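Local atomic coordinates of IroE protein (PDB entry 2GZS), a protein that hydrolyses the trilactone siderophore enterobactin and its glucosylated forms, preferring the iron-free molecules and usually cutting once to release linear trimers. Residues Y94-E99 / D180-R185; S170-L175 / G248-A253; A200-S205 / F255-L260; K222-L227 / A237-F242. All coordinates share one frame; numbering follows the deposited sequence.

How the contacts relate
Contacts 2, 3 and 4 all rest on neighbouring strands at one end of the central sheet, and helix 247-262 serves both contact 2 and contact 3, whose centres are about 7 Å apart. Ser172 N and Met202 O, 2.8 Å apart, tie those two contacts together through the sheet, while Ile201 O and Trp240 N, also 2.8 Å apart, join contact 3 to contact 4. Contact 1 lies further out, linked to contact 4 by a salt bridge of 2.8 Å between Asp180 OD1 and Lys222 NZ. Contact 2 adjoins the active site: the Ser172 side chain is about 5 Å from that of Ser149, and Leu175 lines the diisopropyl phosphonate pocket.

Contact 1 (Y94-E99 / D180-R185); sequences YTPAAE and DALLSR
Pro96 and Leu182 meet through the ends of their side chains, with the ring atom Pro96 CG 4.2 Å from the methyl Leu182 CD2. The leucine reaches the loop from a backbone position that does not aim CB straight at it. Its torsions, chi1 -125° and chi2 15°, both lie well away from staggered values, which suggests either some strain or an average over more than one conformation. Proline suits the other side because its rigid ring offers a compact apolar surface at little entropic cost. Beside this pair, Ala98 CB and Ala181 CB approach to 4.1 Å; with only a methyl each, they let the short 3-10 turn of 97-99 lie near helix 179-187. That turn is closed by Glu99 N donating to Pro96 O, 3.2 Å away.

Arg185 lies one helical turn beyond Ala181 and extends along the border of the contact. A bend at chi3 (58°) brings NH1 to 4.4 Å from Pro96 CB, with the proline carbon placed obliquely to the guanidinium group. The same NH1 that passes the proline forms a salt bridge with Asp157 of helix 150-161, which meets the arginine's charge. Glu99 takes another route: its two carboxylate oxygens accept the backbone N-H groups of Arg177 and Gly178, just ahead of the helix. Across the two segments themselves there is no hydrogen bond, and the small buried area implies modest van der Waals adhesion; the polar links of Arg185 and Glu99 are made to residues outside both segments.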
loop_
_atom_site.group_PDB
_atom_site.type_symbol
_atom_site.label_atom_id
_atom_site.label_comp_id
_atom_site.label_asym_id
_atom_site.label_seq_id
_atom_site.Cartn_x
_atom_site.Cartn_y
_atom_site.Cartn_z
ATOM N N TYR A 94 -6.002 -7.882 5.687
ATOM C CA TYR A 94 -5.632 -6.478 5.833
ATOM C C TYR A 94 -5.981 -5.871 7.164
ATOM O O TYR A 94 -5.593 -4.718 7.476
ATOM C CB TYR A 94 -6.282 -5.626 4.722
ATOM C CG TYR A 94 -5.866 -5.994 3.300
ATOM C CD1 TYR A 94 -4.892 -6.929 2.989
ATOM C CD2 TYR A 94 -6.516 -5.333 2.254
ATOM C CE1 TYR A 94 -4.555 -7.225 1.652
ATOM C CE2 TYR A 94 -6.202 -5.614 0.929
ATOM C CZ TYR A 94 -5.225 -6.559 0.651
ATOM O OH TYR A 94 -4.912 -6.845 -0.673
ATOM N N THR A 95 -6.708 -6.659 7.980
ATOM C CA THR A 95 -7.217 -6.033 9.187
ATOM C C THR A 95 -6.510 -6.466 10.473
ATOM O O THR A 95 -6.174 -7.640 10.645
ATOM C CB THR A 95 -8.723 -6.362 9.388
ATOM O OG1 THR A 95 -8.875 -7.795 9.325
ATOM C CG2 THR A 95 -9.600 -5.662 8.362
ATOM N N PRO A 96 -6.298 -5.550 11.416
ATOM C CA PRO A 96 -5.717 -5.875 12.734
ATOM C C PRO A 96 -6.866 -6.335 13.642
ATOM O O PRO A 96 -8.065 -6.171 13.290
ATOM C CB PRO A 96 -5.177 -4.517 13.228
ATOM C CG PRO A 96 -6.189 -3.569 12.681
ATOM C CD PRO A 96 -6.598 -4.094 11.306
ATOM N N ALA A 97 -6.574 -6.844 14.813
ATOM C CA ALA A 97 -7.579 -7.232 15.800
ATOM C C ALA A 97 -8.727 -6.270 16.052
ATOM O O ALA A 97 -9.871 -6.735 16.068
ATOM C CB ALA A 97 -6.837 -7.375 17.141
ATOM N N ALA A 98 -8.394 -5.019 16.257
ATOM C CA ALA A 98 -9.251 -3.905 16.651
ATOM C C ALA A 98 -10.425 -3.737 15.702
ATOM O O ALA A 98 -11.510 -3.303 16.107
ATOM C CB ALA A 98 -8.402 -2.640 16.695
ATOM N N GLU A 99 -10.245 -4.099 14.421
ATOM C CA GLU A 99 -11.353 -3.882 13.493
ATOM C C GLU A 99 -12.616 -4.621 13.909
ATOM O O GLU A 99 -13.694 -4.187 13.478
ATOM C CB GLU A 99 -10.904 -4.287 12.074
ATOM C CG GLU A 99 -11.896 -4.034 10.946
ATOM C CD GLU A 99 -12.199 -2.576 10.711
ATOM O OE1 GLU A 99 -11.553 -1.655 11.258
ATOM O OE2 GLU A 99 -13.180 -2.211 9.980
ATOM N N ASP A 180 -10.141 4.873 14.364
ATOM C CA ASP A 180 -9.745 5.672 15.507
ATOM C C ASP A 180 -8.833 4.870 16.424
ATOM O O ASP A 180 -7.940 5.537 16.991
ATOM C CB ASP A 180 -10.958 6.177 16.316
ATOM C CG ASP A 180 -11.784 7.208 15.524
ATOM O OD1 ASP A 180 -11.388 8.388 15.566
ATOM O OD2 ASP A 180 -12.802 6.854 14.904
ATOM N N ALA A 181 -9.116 3.570 16.546
ATOM C CA ALA A 181 -8.202 2.798 17.442
ATOM C C ALA A 181 -6.776 2.766 16.906
ATOM O O ALA A 181 -5.749 2.847 17.603
ATOM C CB ALA A 181 -8.653 1.360 17.605
ATOM N N LEU A 182 -6.673 2.641 15.573
ATOM C CA LEU A 182 -5.357 2.703 14.917
ATOM C C LEU A 182 -4.752 4.074 14.995
ATOM O O LEU A 182 -3.524 4.183 15.260
ATOM C CB LEU A 182 -5.510 2.354 13.416
ATOM C CG LEU A 182 -4.753 1.267 12.710
ATOM C CD1 LEU A 182 -4.067 0.281 13.629
ATOM C CD2 LEU A 182 -5.708 0.532 11.745
ATOM N N LEU A 183 -5.518 5.141 14.765
ATOM C CA LEU A 183 -4.904 6.463 14.975
ATOM C C LEU A 183 -4.369 6.724 16.383
ATOM O O LEU A 183 -3.375 7.405 16.601
ATOM C CB LEU A 183 -5.910 7.604 14.707
ATOM C CG LEU A 183 -6.030 7.986 13.233
ATOM C CD1 LEU A 183 -6.969 9.174 13.065
ATOM C CD2 LEU A 183 -4.655 8.249 12.630
ATOM N N SER A 184 -5.093 6.209 17.357
ATOM C CA SER A 184 -4.729 6.264 18.770
ATOM C C SER A 184 -3.380 5.579 18.976
ATOM O O SER A 184 -2.493 6.080 19.684
ATOM C CB SER A 184 -5.821 5.583 19.598
ATOM O OG SER A 184 -5.531 5.852 20.974
ATOM N N ARG A 185 -3.183 4.436 18.299
ATOM C CA ARG A 185 -1.835 3.831 18.425
ATOM C C ARG A 185 -0.778 4.623 17.672
ATOM O O ARG A 185 0.378 4.762 18.137
ATOM C CB ARG A 185 -1.857 2.417 17.873
ATOM C CG ARG A 185 -2.757 1.421 18.590
ATOM C CD ARG A 185 -3.053 0.141 17.805
ATOM N NE ARG A 185 -1.913 -0.647 17.399
ATOM C CZ ARG A 185 -1.609 -1.504 16.447
ATOM N NH1 ARG A 185 -2.453 -1.894 15.488
ATOM N NH2 ARG A 185 -0.373 -2.037 16.413
#

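Contact 2 (S170-L175 / G248-A253); sequences SASPSL and GPMFNA. With DFP (diisopropyl phosphonate), chain B.
Met250, present as selenomethionine, has more surface buried here than any other residue, and it meets Ser172 first. Its CG starts anti to the backbone N (chi1 179°), then the chain folds at chi2 (66°), so that CG and the terminal methyl both turn to the serine hydroxyl. Ser172 OG is 3.5 Å from Met250 CG and 3.6 Å from Met250 CE, a van der Waals approach of an oxygen to two carbons flanking the selenium. The methyl also reaches Ala171 CB at 4.4 Å, so one flexible side chain spans Ala171, the last residue of strand 167-171, and Ser172 just after it. Methionine is well matched to this uneven surface, since an unbranched, polarisable chain can follow a methyl and a hydroxyl alike. Small residues are equally apt on the strand side: Ala171 and Ser172 leave room for the helix, and both also touch His148.

Ser172 adopts a left-handed helical backbone conformation where the chain leaves the strand and enters the 3-10 turn of 173-175. That turn brings Leu175 to the inhibitor. Leu175 CB lies 3.9 Å from DFP C2', and Leu175 CD1 lies 3.9 Å from DFP C1, so the leucine supplies an apolar wall for the isopropyl groups, while Arg90 and Tyr150 N hydrogen-bond the ligand. Helix 247-262 begins with the active-site residue His247. A turn lining the pocket, after a strand end packed against the helix that opens with the histidine, belongs to the alpha/beta-hydrolase fold, here with the active-site Ser149 directly after neighbouring strand 143-148, consistent with a nucleophile elbow.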
loop_
_atom_site.group_PDB
_atom_site.type_symbol
_atom_site.label_atom_id
_atom_site.label_comp_id
_atom_site.label_asym_id
_atom_site.label_seq_id
_atom_site.Cartn_x
_atom_site.Cartn_y
_atom_site.Cartn_z
ATOM N N SER A 170 -1.383 5.462 3.164
ATOM C CA SER A 170 -2.608 4.899 3.745
ATOM C C SER A 170 -3.814 5.638 3.165
ATOM O O SER A 170 -3.970 6.817 3.568
ATOM C CB SER A 170 -2.586 5.079 5.271
ATOM O OG SER A 170 -3.820 4.559 5.779
ATOM N N ALA A 171 -4.533 4.971 2.303
ATOM C CA ALA A 171 -5.661 5.663 1.635
ATOM C C ALA A 171 -7.023 5.215 2.195
ATOM O O ALA A 171 -7.240 4.037 2.398
ATOM C CB ALA A 171 -5.564 5.380 0.146
ATOM N N SER A 172 -7.860 6.243 2.455
ATOM C CA SER A 172 -9.212 6.030 3.025
ATOM C C SER A 172 -9.282 5.121 4.267
ATOM O O SER A 172 -10.226 4.313 4.295
ATOM C CB SER A 172 -10.184 5.516 1.972
ATOM O OG SER A 172 -10.191 6.484 0.885
ATOM N N PRO A 173 -8.356 5.215 5.203
ATOM C CA PRO A 173 -8.495 4.348 6.397
ATOM C C PRO A 173 -9.725 4.796 7.214
ATOM O O PRO A 173 -10.213 3.938 7.999
ATOM C CB PRO A 173 -7.183 4.559 7.152
ATOM C CG PRO A 173 -6.743 5.942 6.756
ATOM C CD PRO A 173 -7.164 6.095 5.334
ATOM N N SER A 174 -10.173 6.005 7.029
ATOM C CA SER A 174 -11.357 6.512 7.785
ATOM C C SER A 174 -12.560 5.642 7.451
ATOM O O SER A 174 -13.563 5.736 8.225
ATOM C CB SER A 174 -11.665 7.974 7.455
ATOM O OG SER A 174 -12.088 8.062 6.102
ATOM N N LEU A 175 -12.623 4.822 6.439
ATOM C CA LEU A 175 -13.752 3.946 6.127
ATOM C C LEU A 175 -13.859 2.747 7.101
ATOM O O LEU A 175 -14.907 2.063 7.087
ATOM C CB LEU A 175 -13.651 3.434 4.679
ATOM C CG LEU A 175 -13.600 4.560 3.638
ATOM C CD1 LEU A 175 -13.449 3.946 2.251
ATOM C CD2 LEU A 175 -14.880 5.405 3.784
ATOM N N GLY A 248 -14.465 4.810 -6.238
ATOM C CA GLY A 248 -13.699 4.371 -7.435
ATOM C C GLY A 248 -12.676 5.432 -7.809
ATOM O O GLY A 248 -11.453 5.170 -7.953
ATOM N N PRO A 249 -13.072 6.668 -8.013
ATOM C CA PRO A 249 -12.099 7.721 -8.302
ATOM C C PRO A 249 -11.112 7.832 -7.194
ATOM O O PRO A 249 -9.942 8.133 -7.436
ATOM C CB PRO A 249 -12.997 8.982 -8.423
ATOM C CG PRO A 249 -14.279 8.415 -8.932
ATOM C CD PRO A 249 -14.463 7.105 -8.164
HETATM N N MSE A 250 -11.398 7.690 -5.891
HETATM C CA MSE A 250 -10.394 7.754 -4.866
HETATM C C MSE A 250 -9.406 6.579 -4.880
HETATM O O MSE A 250 -8.241 6.843 -4.588
HETATM C CB MSE A 250 -11.160 7.719 -3.506
HETATM C CG MSE A 250 -10.161 7.756 -2.360
HETATM SE SE MSE A 250 -9.189 9.458 -2.282
HETATM C CE MSE A 250 -8.095 8.837 -0.901
ATOM N N PHE A 251 -9.892 5.389 -5.156
ATOM C CA PHE A 251 -8.975 4.237 -5.309
ATOM C C PHE A 251 -7.917 4.608 -6.360
ATOM O O PHE A 251 -6.731 4.416 -6.131
ATOM C CB PHE A 251 -9.757 2.970 -5.671
ATOM C CG PHE A 251 -8.900 1.700 -5.743
ATOM C CD1 PHE A 251 -8.920 0.858 -4.641
ATOM C CD2 PHE A 251 -8.152 1.389 -6.876
ATOM C CE1 PHE A 251 -8.122 -0.296 -4.693
ATOM C CE2 PHE A 251 -7.376 0.263 -6.899
ATOM C CZ PHE A 251 -7.370 -0.632 -5.832
ATOM N N ASN A 252 -8.439 5.112 -7.476
ATOM C CA ASN A 252 -7.554 5.483 -8.593
ATOM C C ASN A 252 -6.609 6.584 -8.203
ATOM O O ASN A 252 -5.397 6.546 -8.397
ATOM C CB ASN A 252 -8.399 6.045 -9.756
ATOM C CG ASN A 252 -9.072 4.963 -10.563
ATOM O OD1 ASN A 252 -8.752 3.793 -10.338
ATOM N ND2 ASN A 252 -9.968 5.370 -11.450
ATOM N N ALA A 253 -7.139 7.699 -7.665
ATOM C CA ALA A 253 -6.323 8.844 -7.329
ATOM C C ALA A 253 -5.207 8.521 -6.369
ATOM O O ALA A 253 -4.057 8.977 -6.479
ATOM C CB ALA A 253 -7.196 9.958 -6.703
HETATM C C1 DFP B . -14.673 0.621 0.620
HETATM C C2 DFP B . -16.059 -0.028 0.637
HETATM C C3 DFP B . -14.315 1.199 -0.741
HETATM C "C1'" DFP B . -14.010 -1.371 4.624
HETATM C "C2'" DFP B . -13.377 -0.368 5.543
HETATM C "C3'" DFP B . -15.484 -1.589 5.106
HETATM P P DFP B . -13.007 -0.751 2.237
HETATM O O1P DFP B . -13.753 -0.484 0.891
HETATM O O2P DFP B . -14.137 -0.811 3.339
HETATM O O3P DFP B . -12.155 -2.009 2.205
#

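Contact 3 (A200-S205 / F255-L260); sequences AIMEGS and FRQALL
Met202, a selenomethionine in the crystal, projects from strand 198-203 and meets Gln257 on the helix with the two side chains crossing at about a right angle. The touching atoms are the terminal methyl of one and the first side-chain carbon of the other: Met202 CE lies 4.1 Å from Gln257 CB. The methionine runs out extended through chi2 and turns only at the selenium (chi3 94°), which swings the methyl across the helix surface. There Met202 CE also comes to 4.2 Å from Ala258 N, next to the helix backbone. Ala258 permits this approach because its own side chain is a single methyl, and a long, pliable methionine can bridge the gap from the strand.

Gln257 sends its CB to the strand but not its amide. Bent at chi2 (68°), the chain leads the polar group away to Glu265, where NE2 donates a hydrogen bond. The aliphatic beginning of the glutamine thus serves the packing, and its amide is engaged by Glu265.

No hydrogen bond links the two segments. Met202 is flanked by Tyr169 and Ala171 of strand 167-171 and by Trp240 of strand 237-241. From the helix, Ala258 touches Tyr169 while Gln257 touches both Met202 and Trp240, so helix 247-262 packs on three neighbouring strands, with helix 60-66 against its Leu259.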
loop_
_atom_site.group_PDB
_atom_site.type_symbol
_atom_site.label_atom_id
_atom_site.label_comp_id
_atom_site.label_asym_id
_atom_site.label_seq_id
_atom_site.Cartn_x
_atom_site.Cartn_y
_atom_site.Cartn_z
ATOM N N ALA A 200 1.969 8.921 4.776
ATOM C CA ALA A 200 1.137 9.756 3.916
ATOM C C ALA A 200 -0.305 9.281 4.096
ATOM O O ALA A 200 -0.652 8.190 3.632
ATOM C CB ALA A 200 1.540 9.651 2.452
ATOM N N ILE A 201 -1.134 10.106 4.754
ATOM C CA ILE A 201 -2.550 9.770 4.871
ATOM C C ILE A 201 -3.320 10.428 3.732
ATOM O O ILE A 201 -3.051 11.608 3.442
ATOM C CB ILE A 201 -3.115 10.244 6.232
ATOM C CG1 ILE A 201 -2.337 9.582 7.384
ATOM C CG2 ILE A 201 -4.597 9.974 6.325
ATOM C CD1 ILE A 201 -2.780 10.086 8.756
HETATM N N MSE A 202 -4.164 9.669 3.063
HETATM C CA MSE A 202 -4.795 10.093 1.845
HETATM C C MSE A 202 -6.293 9.939 2.057
HETATM O O MSE A 202 -6.746 8.840 2.371
HETATM C CB MSE A 202 -4.338 9.253 0.652
HETATM C CG MSE A 202 -2.780 9.074 0.588
HETATM SE SE MSE A 202 -2.157 8.032 -0.881
HETATM C CE MSE A 202 -1.811 9.488 -2.065
ATOM N N GLU A 203 -7.051 11.028 1.894
ATOM C CA GLU A 203 -8.485 10.888 2.110
ATOM C C GLU A 203 -9.223 11.666 1.020
ATOM O O GLU A 203 -8.643 12.576 0.445
ATOM C CB GLU A 203 -8.924 11.455 3.489
ATOM C CG GLU A 203 -8.445 10.590 4.657
ATOM C CD GLU A 203 -9.305 9.379 4.911
ATOM O OE1 GLU A 203 -10.406 9.204 4.303
ATOM O OE2 GLU A 203 -8.947 8.527 5.777
ATOM N N GLY A 204 -10.445 11.295 0.711
ATOM C CA GLY A 204 -11.161 12.003 -0.361
ATOM C C GLY A 204 -12.556 12.054 0.265
ATOM O O GLY A 204 -12.585 12.906 1.123
ATOM N N SER A 205 -13.307 11.102 -0.226
ATOM C CA SER A 205 -14.647 10.776 0.241
ATOM C C SER A 205 -15.390 12.106 0.256
ATOM O O SER A 205 -15.910 12.380 -0.824
ATOM C CB SER A 205 -14.598 10.036 1.567
ATOM O OG SER A 205 -13.930 8.786 1.395
ATOM N N PHE A 255 -3.875 5.514 -5.551
ATOM C CA PHE A 255 -2.755 4.620 -5.977
ATOM C C PHE A 255 -1.916 5.371 -7.005
ATOM O O PHE A 255 -0.694 5.219 -7.015
ATOM C CB PHE A 255 -3.300 3.294 -6.472
ATOM C CG PHE A 255 -3.483 3.018 -7.935
ATOM C CD1 PHE A 255 -2.391 2.747 -8.808
ATOM C CD2 PHE A 255 -4.741 2.978 -8.520
ATOM C CE1 PHE A 255 -2.584 2.488 -10.155
ATOM C CE2 PHE A 255 -4.925 2.758 -9.865
ATOM C CZ PHE A 255 -3.845 2.500 -10.711
ATOM N N ARG A 256 -2.559 6.117 -7.906
ATOM C CA ARG A 256 -1.718 6.762 -8.953
ATOM C C ARG A 256 -0.886 7.835 -8.345
ATOM O O ARG A 256 0.298 8.020 -8.675
ATOM C CB ARG A 256 -2.671 7.282 -10.038
ATOM C CG ARG A 256 -3.298 6.175 -10.845
ATOM C CD ARG A 256 -4.222 6.824 -11.895
ATOM N NE ARG A 256 -5.204 5.840 -12.321
ATOM C CZ ARG A 256 -5.307 5.442 -13.579
ATOM N NH1 ARG A 256 -4.462 6.011 -14.430
ATOM N NH2 ARG A 256 -6.238 4.536 -13.853
ATOM N N GLN A 257 -1.386 8.639 -7.407
ATOM C CA GLN A 257 -0.604 9.689 -6.802
ATOM C C GLN A 257 0.532 9.115 -5.944
ATOM O O GLN A 257 1.600 9.693 -5.886
ATOM C CB GLN A 257 -1.492 10.697 -6.022
ATOM C CG GLN A 257 -0.662 11.858 -5.454
ATOM C CD GLN A 257 -0.111 12.751 -6.570
ATOM O OE1 GLN A 257 -0.894 13.385 -7.280
ATOM N NE2 GLN A 257 1.198 12.802 -6.771
ATOM N N ALA A 258 0.275 7.946 -5.319
ATOM C CA ALA A 258 1.386 7.311 -4.589
ATOM C C ALA A 258 2.514 6.895 -5.551
ATOM O O ALA A 258 3.655 7.142 -5.198
ATOM C CB ALA A 258 0.825 6.122 -3.794
ATOM N N LEU A 259 2.102 6.296 -6.650
ATOM C CA LEU A 259 3.201 5.966 -7.613
ATOM C C LEU A 259 3.932 7.220 -8.063
ATOM O O LEU A 259 5.149 7.283 -8.174
ATOM C CB LEU A 259 2.572 5.209 -8.772
ATOM C CG LEU A 259 2.210 3.766 -8.514
ATOM C CD1 LEU A 259 1.273 3.174 -9.561
ATOM C CD2 LEU A 259 3.518 2.912 -8.450
ATOM N N LEU A 260 3.165 8.256 -8.390
ATOM C CA LEU A 260 3.818 9.491 -8.885
ATOM C C LEU A 260 4.730 10.087 -7.844
ATOM O O LEU A 260 5.848 10.585 -8.091
ATOM C CB LEU A 260 2.740 10.486 -9.337
ATOM C CG LEU A 260 2.021 10.084 -10.617
ATOM C CD1 LEU A 260 0.705 10.841 -10.737
ATOM C CD2 LEU A 260 2.858 10.368 -11.869
#

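Contact 4 (K222-L227 / A237-F242); sequences KIHTTL and AVFWDF
Ile223 and Phe239 form the close side of this contact, their side chains crossing at about a right angle. Ile223 CG2 lies over one ring face, 4.2 Å from the centroid of the Phe239 ring and 26° off its normal, a CH-pi contact. The other branch lies over the same face, toward the outer end of the ring, with Ile223 CD1 3.4 Å from Phe239 CE1. A beta-branched residue suits this place because it lays two arms along an aromatic plane. Phe239 holds its CG anti to the backbone N (chi1 174°), carrying the ring out from the strand to the helix. Leu227, one turn after Ile223, divides its methyls: Leu227 CD1 is 4.0 Å from Phe239 CB, and Leu227 CD2 is 3.7 Å from Ala237 CB. The small alanine lets helix and strand come closest at this end, Leu227 facing Ala237. Within the helix, Lys222 O accepts from both Thr226 N and the buried hydroxyl Thr226 OG1, the latter 2.8 Å away.

Helix 219-232 connects strands 198-203 and 237-241, which are parallel neighbours, so the unit is a beta-alpha-beta crossover at the edge of the alpha/beta-hydrolase sheet. Over 222-227 and 237-241 the axes are roughly antiparallel, at 156°.

Toward solvent the packing thins. His224 is exposed and reaches the phenylalanine only obliquely, His224 CE1 being 4.3 Å from Phe239 CD2, while the side chain of Val238 leaves the strand on the side away from the helix.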
loop_
_atom_site.group_PDB
_atom_site.type_symbol
_atom_site.label_atom_id
_atom_site.label_comp_id
_atom_site.label_asym_id
_atom_site.label_seq_id
_atom_site.Cartn_x
_atom_site.Cartn_y
_atom_site.Cartn_z
ATOM N N LYS A 222 -9.192 15.165 12.996
ATOM C CA LYS A 222 -8.391 14.052 13.467
ATOM C C LYS A 222 -7.048 14.016 12.760
ATOM O O LYS A 222 -6.005 13.781 13.402
ATOM C CB LYS A 222 -9.166 12.732 13.232
ATOM C CG LYS A 222 -10.169 12.519 14.358
ATOM C CD LYS A 222 -10.807 11.150 14.172
ATOM C CE LYS A 222 -12.232 11.115 14.690
ATOM N NZ LYS A 222 -12.967 10.007 13.996
ATOM N N ILE A 223 -7.099 14.255 11.439
ATOM C CA ILE A 223 -5.828 14.182 10.720
ATOM C C ILE A 223 -4.950 15.339 11.067
ATOM O O ILE A 223 -3.723 15.186 11.240
ATOM C CB ILE A 223 -6.112 14.190 9.202
ATOM C CG1 ILE A 223 -6.853 12.935 8.742
ATOM C CG2 ILE A 223 -4.808 14.383 8.440
ATOM C CD1 ILE A 223 -7.336 13.053 7.309
ATOM N N HIS A 224 -5.500 16.552 11.242
ATOM C CA HIS A 224 -4.575 17.631 11.563
ATOM C C HIS A 224 -3.946 17.407 12.927
ATOM O O HIS A 224 -2.744 17.680 13.073
ATOM C CB HIS A 224 -5.250 19.014 11.463
ATOM C CG HIS A 224 -5.505 19.268 9.988
ATOM N ND1 HIS A 224 -4.504 19.166 9.047
ATOM C CD2 HIS A 224 -6.614 19.568 9.287
ATOM C CE1 HIS A 224 -4.968 19.407 7.837
ATOM N NE2 HIS A 224 -6.251 19.667 7.965
ATOM N N THR A 225 -4.724 16.906 13.899
ATOM C CA THR A 225 -4.047 16.668 15.173
ATOM C C THR A 225 -2.978 15.584 15.005
ATOM O O THR A 225 -1.886 15.685 15.588
ATOM C CB THR A 225 -5.061 16.164 16.208
ATOM O OG1 THR A 225 -5.956 17.266 16.467
ATOM C CG2 THR A 225 -4.427 15.724 17.519
ATOM N N THR A 226 -3.342 14.564 14.221
ATOM C CA THR A 226 -2.429 13.443 14.010
ATOM C C THR A 226 -1.111 13.962 13.445
ATOM O O THR A 226 -0.047 13.640 13.974
ATOM C CB THR A 226 -3.025 12.389 13.082
ATOM O OG1 THR A 226 -4.093 11.718 13.763
ATOM C CG2 THR A 226 -1.995 11.295 12.759
ATOM N N LEU A 227 -1.190 14.780 12.410
ATOM C CA LEU A 227 0.041 15.350 11.855
ATOM C C LEU A 227 0.834 16.176 12.848
ATOM O O LEU A 227 2.086 16.138 12.885
ATOM C CB LEU A 227 -0.282 16.200 10.617
ATOM C CG LEU A 227 -0.904 15.627 9.362
ATOM C CD1 LEU A 227 -0.838 16.691 8.242
ATOM C CD2 LEU A 227 -0.281 14.351 8.846
ATOM N N ALA A 237 5.144 13.269 8.365
ATOM C CA ALA A 237 3.765 12.801 8.075
ATOM C C ALA A 237 3.055 13.872 7.253
ATOM O O ALA A 237 3.215 15.060 7.586
ATOM C CB ALA A 237 2.977 12.581 9.328
ATOM N N VAL A 238 2.303 13.510 6.253
ATOM C CA VAL A 238 1.662 14.443 5.369
ATOM C C VAL A 238 0.258 13.962 5.079
ATOM O O VAL A 238 -0.063 12.780 5.260
ATOM C CB VAL A 238 2.420 14.610 4.037
ATOM C CG1 VAL A 238 3.878 15.041 4.285
ATOM C CG2 VAL A 238 2.462 13.341 3.220
ATOM N N PHE A 239 -0.559 14.896 4.595
ATOM C CA PHE A 239 -1.920 14.590 4.209
ATOM C C PHE A 239 -2.160 14.882 2.723
ATOM O O PHE A 239 -1.807 15.979 2.257
ATOM C CB PHE A 239 -2.858 15.443 5.083
ATOM C CG PHE A 239 -4.318 15.375 4.741
ATOM C CD1 PHE A 239 -4.874 14.108 4.578
ATOM C CD2 PHE A 239 -5.087 16.534 4.594
ATOM C CE1 PHE A 239 -6.212 13.959 4.283
ATOM C CE2 PHE A 239 -6.429 16.345 4.314
ATOM C CZ PHE A 239 -6.987 15.099 4.170
ATOM N N TRP A 240 -2.697 13.982 1.968
ATOM C CA TRP A 240 -3.110 14.178 0.578
ATOM C C TRP A 240 -4.636 14.204 0.566
ATOM O O TRP A 240 -5.275 13.222 0.948
ATOM C CB TRP A 240 -2.625 13.046 -0.308
ATOM C CG TRP A 240 -1.134 12.946 -0.533
ATOM C CD1 TRP A 240 -0.195 12.339 0.242
ATOM C CD2 TRP A 240 -0.450 13.518 -1.653
ATOM N NE1 TRP A 240 1.053 12.486 -0.325
ATOM C CE2 TRP A 240 0.895 13.208 -1.487
ATOM C CE3 TRP A 240 -0.946 14.253 -2.744
ATOM C CZ2 TRP A 240 1.824 13.629 -2.437
ATOM C CZ3 TRP A 240 0.002 14.671 -3.688
ATOM C CH2 TRP A 240 1.326 14.350 -3.486
ATOM N N ASP A 241 -5.194 15.320 0.138
ATOM C CA ASP A 241 -6.646 15.458 0.083
ATOM C C ASP A 241 -7.166 15.371 -1.340
ATOM O O ASP A 241 -6.570 16.030 -2.242
ATOM C CB ASP A 241 -7.018 16.844 0.626
ATOM C CG ASP A 241 -8.481 16.947 0.981
ATOM O OD1 ASP A 241 -9.244 15.986 0.877
ATOM O OD2 ASP A 241 -8.791 18.094 1.417
ATOM N N PHE A 242 -8.167 14.591 -1.635
ATOM C CA PHE A 242 -8.789 14.513 -2.926
ATOM C C PHE A 242 -10.272 14.861 -2.772
ATOM O O PHE A 242 -11.066 13.940 -2.612
ATOM C CB PHE A 242 -8.639 13.087 -3.514
ATOM C CG PHE A 242 -7.160 12.737 -3.656
ATOM C CD1 PHE A 242 -6.420 13.088 -4.777
ATOM C CD2 PHE A 242 -6.498 12.058 -2.643
ATOM C CE1 PHE A 242 -5.070 12.766 -4.848
ATOM C CE2 PHE A 242 -5.156 11.717 -2.740
ATOM C CZ PHE A 242 -4.415 12.063 -3.857
#